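Local coordinates for protein putative alpha-L-fucosidase (Bacteroides thetaiotaomicron VPI-5482, PDB 3GZA) that probably hydrolyses alpha-L-fucosidic bonds as a glycoside hydrolase of family 29, with a TIM-barrel catalytic domain, at residues 26-29 with 30-34; 36-40 with 41-45. All blocks are in the same frame, centred on the assembly; numbering follows the deposited sequence.

Interaction 1: 26-29 with 30-34. With NA (sodium ion), chain G; EDO (1,2-ethanediol), chain D.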
# COMPACT_ATOMS: atom_id res chain seq x y z
N PHE A 26 19.29 10.96 9.53
CA PHE A 26 18.07 11.20 10.25
C PHE A 26 17.11 10.05 9.96
O PHE A 26 16.73 9.88 8.80
CB PHE A 26 17.39 12.52 9.81
CG PHE A 26 18.20 13.76 10.10
CD1 PHE A 26 19.23 14.15 9.23
CD2 PHE A 26 18.01 14.47 11.26
CE1 PHE A 26 19.98 15.30 9.54
CE2 PHE A 26 18.72 15.59 11.51
CZ PHE A 26 19.73 16.00 10.65
N HIS A 27 16.82 9.24 10.98
CA HIS A 27 15.85 8.16 10.88
C HIS A 27 14.47 8.65 11.31
O HIS A 27 14.33 9.26 12.37
CB HIS A 27 16.26 6.96 11.74
CG HIS A 27 17.41 6.17 11.19
ND1 HIS A 27 18.73 6.60 11.23
CD2 HIS A 27 17.43 4.97 10.59
CE1 HIS A 27 19.50 5.68 10.67
NE2 HIS A 27 18.73 4.68 10.27
N TYR A 28 13.45 8.39 10.49
CA TYR A 28 12.10 8.81 10.78
C TYR A 28 11.16 7.84 10.06
O TYR A 28 11.38 7.56 8.88
CB TYR A 28 11.93 10.25 10.29
CG TYR A 28 10.97 11.15 11.03
CD1 TYR A 28 11.05 11.24 12.40
CD2 TYR A 28 10.08 11.94 10.35
CE1 TYR A 28 10.25 12.12 13.09
CE2 TYR A 28 9.26 12.81 11.02
CZ TYR A 28 9.39 12.92 12.37
OH TYR A 28 8.63 13.82 13.08
N ASP A 29 10.22 7.28 10.77
CA ASP A 29 9.24 6.37 10.23
C ASP A 29 8.05 6.39 11.16
O ASP A 29 8.06 7.06 12.19
CB ASP A 29 9.89 4.97 10.05
CG ASP A 29 9.15 4.05 9.07
OD1 ASP A 29 7.93 4.28 8.77
OD2 ASP A 29 9.81 3.07 8.62
N LEU A 30 6.99 5.64 10.80
CA LEU A 30 5.71 5.77 11.52
C LEU A 30 5.75 5.48 13.01
O LEU A 30 5.02 6.10 13.79
CB LEU A 30 4.67 4.85 10.84
CG LEU A 30 4.36 5.15 9.37
CD1 LEU A 30 3.58 3.96 8.76
CD2 LEU A 30 3.61 6.50 9.19
N HIS A 31 6.56 4.53 13.42
CA HIS A 31 6.63 4.09 14.80
C HIS A 31 7.25 5.14 15.72
O HIS A 31 7.16 4.97 16.94
CB HIS A 31 7.38 2.76 14.92
CG HIS A 31 8.73 2.77 14.30
ND1 HIS A 31 9.83 3.37 14.90
CD2 HIS A 31 9.16 2.32 13.10
CE1 HIS A 31 10.87 3.23 14.10
NE2 HIS A 31 10.49 2.60 13.00
N VAL A 32 7.89 6.18 15.19
CA VAL A 32 8.33 7.27 16.06
C VAL A 32 7.16 7.90 16.84
O VAL A 32 7.32 8.44 17.95
CB VAL A 32 9.07 8.33 15.25
CG1 VAL A 32 9.24 9.64 16.01
CG2 VAL A 32 10.41 7.78 14.72
N PHE A 33 5.93 7.76 16.30
CA PHE A 33 4.74 8.40 16.84
C PHE A 33 3.86 7.49 17.68
O PHE A 33 2.72 7.91 18.11
CB PHE A 33 3.92 8.95 15.66
CG PHE A 33 4.66 9.94 14.81
CD1 PHE A 33 5.56 9.50 13.83
CD2 PHE A 33 4.42 11.31 14.99
CE1 PHE A 33 6.23 10.43 13.04
CE2 PHE A 33 5.08 12.25 14.26
CZ PHE A 33 5.99 11.82 13.29
N ASP A 34 4.36 6.28 17.97
CA ASP A 34 3.55 5.29 18.66
C ASP A 34 3.60 5.29 20.19
O ASP A 34 2.98 4.45 20.84
CB ASP A 34 3.82 3.88 18.14
CG ASP A 34 5.15 3.31 18.54
OD1 ASP A 34 5.86 3.99 19.31
OD2 ASP A 34 5.50 2.19 18.08
NA NA G . 8.24 4.29 18.94
C1 EDO D . 20.93 2.38 10.88
O1 EDO D . 20.02 2.33 9.77
C2 EDO D . 22.25 2.75 10.28
O2 EDO D . 22.73 1.62 9.58
O HOH W 1 11.15 1.59 10.48
O HOH W 2 10.30 4.42 17.60
O HOH W 3 8.88 6.54 19.47
O HOH W 4 7.99 1.78 18.46

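Interaction 2: 36-40 with 41-45. With NA (sodium ion), chain G.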
# COMPACT_ATOMS: atom_id res chain seq x y z
N ILE A 36 5.92 4.38 22.28
CA ILE A 36 6.69 3.33 22.92
C ILE A 36 8.06 3.16 22.29
O ILE A 36 8.35 3.69 21.20
CB ILE A 36 5.93 1.98 22.95
CG1 ILE A 36 5.63 1.48 21.55
CG2 ILE A 36 4.63 2.11 23.72
CD1 ILE A 36 5.21 0.03 21.51
N ARG A 37 8.91 2.37 22.95
CA ARG A 37 10.21 2.12 22.43
C ARG A 37 10.16 1.35 21.13
O ARG A 37 9.17 0.63 20.85
CB ARG A 37 11.05 1.34 23.44
CG ARG A 37 11.59 2.24 24.55
CD ARG A 37 12.34 1.39 25.52
NE ARG A 37 13.07 2.25 26.41
CZ ARG A 37 13.85 1.86 27.39
NH1 ARG A 37 14.03 0.58 27.67
NH2 ARG A 37 14.46 2.78 28.12
N TYR A 38 11.22 1.49 20.36
CA TYR A 38 11.43 0.80 19.09
C TYR A 38 11.88 -0.60 19.33
O TYR A 38 12.78 -0.84 20.12
CB TYR A 38 12.49 1.54 18.29
CG TYR A 38 12.95 0.88 17.00
CD1 TYR A 38 12.07 0.64 15.95
CD2 TYR A 38 14.27 0.55 16.82
CE1 TYR A 38 12.49 0.05 14.76
CE2 TYR A 38 14.72 -0.01 15.60
CZ TYR A 38 13.81 -0.26 14.57
OH TYR A 38 14.31 -0.82 13.41
N GLY A 39 11.22 -1.56 18.68
CA GLY A 39 11.62 -2.98 18.75
C GLY A 39 11.81 -3.39 17.32
O GLY A 39 10.83 -3.53 16.58
N GLN A 40 13.07 -3.53 16.87
CA GLN A 40 13.37 -3.76 15.47
C GLN A 40 12.78 -5.04 14.92
O GLN A 40 12.15 -5.04 13.86
CB GLN A 40 14.88 -3.73 15.24
CG GLN A 40 15.25 -4.03 13.79
CD GLN A 40 16.68 -3.68 13.50
OE1 GLN A 40 17.60 -4.34 13.97
NE2 GLN A 40 16.89 -2.63 12.72
N GLY A 41 12.93 -6.11 15.68
CA GLY A 41 12.41 -7.40 15.27
C GLY A 41 10.92 -7.35 15.04
O GLY A 41 10.40 -7.80 13.99
N ASN A 42 10.25 -6.74 15.99
CA ASN A 42 8.79 -6.60 15.94
C ASN A 42 8.37 -5.69 14.80
O ASN A 42 7.45 -6.00 14.04
CB ASN A 42 8.32 -6.08 17.28
CG ASN A 42 6.80 -5.92 17.37
OD1 ASN A 42 6.19 -5.01 16.78
ND2 ASN A 42 6.19 -6.79 18.16
N ASN A 43 9.03 -4.56 14.68
CA ASN A 43 8.66 -3.58 13.65
C ASN A 43 8.76 -4.15 12.25
O ASN A 43 7.95 -3.77 11.37
CB ASN A 43 9.56 -2.34 13.72
CG ASN A 43 9.12 -1.25 12.81
OD1 ASN A 43 7.97 -0.75 12.89
ND2 ASN A 43 10.02 -0.82 11.94
N ARG A 44 9.77 -4.97 11.97
CA ARG A 44 9.97 -5.51 10.62
C ARG A 44 8.85 -6.45 10.22
O ARG A 44 8.60 -6.59 9.03
CB ARG A 44 11.31 -6.26 10.55
CG ARG A 44 12.53 -5.37 10.60
CD ARG A 44 13.81 -6.18 10.87
NE ARG A 44 14.98 -5.36 10.71
CZ ARG A 44 16.23 -5.84 10.82
NH1 ARG A 44 16.42 -7.07 11.18
NH2 ARG A 44 17.27 -5.07 10.57
N ILE A 45 8.15 -7.05 11.18
CA ILE A 45 7.17 -8.10 10.84
C ILE A 45 5.75 -7.85 11.35
O ILE A 45 4.90 -8.73 11.26
CB ILE A 45 7.68 -9.52 11.19
CG1 ILE A 45 7.76 -9.72 12.70
CG2 ILE A 45 9.02 -9.82 10.49
CD1 ILE A 45 7.95 -11.21 13.09
NA NA G . 8.24 4.29 18.94
O HOH W 4 7.99 1.78 18.46
O HOH W 2 10.30 4.42 17.60
O HOH W 3 8.88 6.54 19.47

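Interaction 1: 26-29 with 30-34
A sodium site and a short 3-10 turn lie in the loop that leaves barrel strand 22-26, where Asp29 meets Leu30 and Val32 with both its side chain and its backbone. Asp29 O accepts the N-H of Val32 at 3.1 Å. The side chain folds back on the next residue: Asp29 OD1 takes Leu30 N at 2.6 Å, on the anti side and tilted 25° from the carboxylate plane. CG lies anti to the backbone N (chi1 -160°), beside the carbonyl carbon, which brings OD1 to the N-H of Leu30. Thr84 OG1 also bonds to OD1. Water 1 links Asp29 OD2 to His31 NE2, in the plane of the imidazole.

Tyr28 and Phe33 form an offset edge-to-face pair, with centroids 5.5 Å apart and planes at 62°. The Phe33 edge points at the tyrosine face, and Phe33 CZ lies 3.7 Å from Tyr28 CZ. Val32 CG1 meets Tyr28 CE1 at 4.0 Å. The Tyr28 hydroxyl bonds to the backbone O of Asp320.

His31 O, within the turn, and Asp34 OD1, just past Phe33, each bind sodium at 2.4 Å. Three waters and Ile36 O complete six ligands.

The loop follows the barrel strand directly. Phe26 pairs with strand 75-79, Tyr28 N bonds to Thr79 OG1, and the chain then runs on toward helix 40-45.

Interaction 2: 36-40 with 41-45
The Arg44 guanidinium carries the Gln40 amide over one face, with Gln40 CD 3.2 Å above the plane and offset toward the rim. The two planes are 20° apart and stacked. No direct hydrogen bond joins the two groups. The Tyr38 ring has Gln40 N over the centre of one face. At its edge, in plane, Asn43 ND2 lies 3.8 Å from Tyr38 CE1.

Gly39 is the N-cap of helix 40-45. Asn43 N bonds to Gly39 O at 2.8 Å. Arg44 N follows to Gln40 O at 3.0 Å. With chi1 at 177°, the Gln40 side chain swings out opposite its own N and runs on extended, laying the amide against Arg44.

Glu83 gathers the polar ends. Its carboxylate bonds to Tyr38 OH, Gln40 NE2 and Asn43 ND2, and makes a salt bridge with Arg44 NE. A leucine in place of Arg44 would probably leave Glu83 without this cationic mate and the Gln40 amide without its flat stacking partner. Gln40 NE2 also makes a weak bond to Tyr38 OH. Arg44 NE and Gln40 NE2 both bond to Glu83 OE2, so one acid oxygen ties together the two stacked groups.

Interaction 1 is buried and interaction 2 lies at the surface, yet they are successive pieces of one chain stretch running from strand 22-26 into helix 40-45. The sodium ion joins them: 30-34 and 36-40 both supply ligands, and three waters on the metal are shared by the two contacts. Side chains join them too. The ring of His31 stacks on Tyr38, with His31 CE1 3.4 Å from Tyr38 CD1, and His31 CD2 packs on Asn43 OD1. The chemistry differs with place. The buried contact pairs aromatic packing with a 3-10 turn whose first N-H is taken by an aspartate side chain. The surface one is a helix start with polar groups around an acid, and the backbone O of Ile45 accepts a hydrogen bond from Asn153 ND2 of the second subunit.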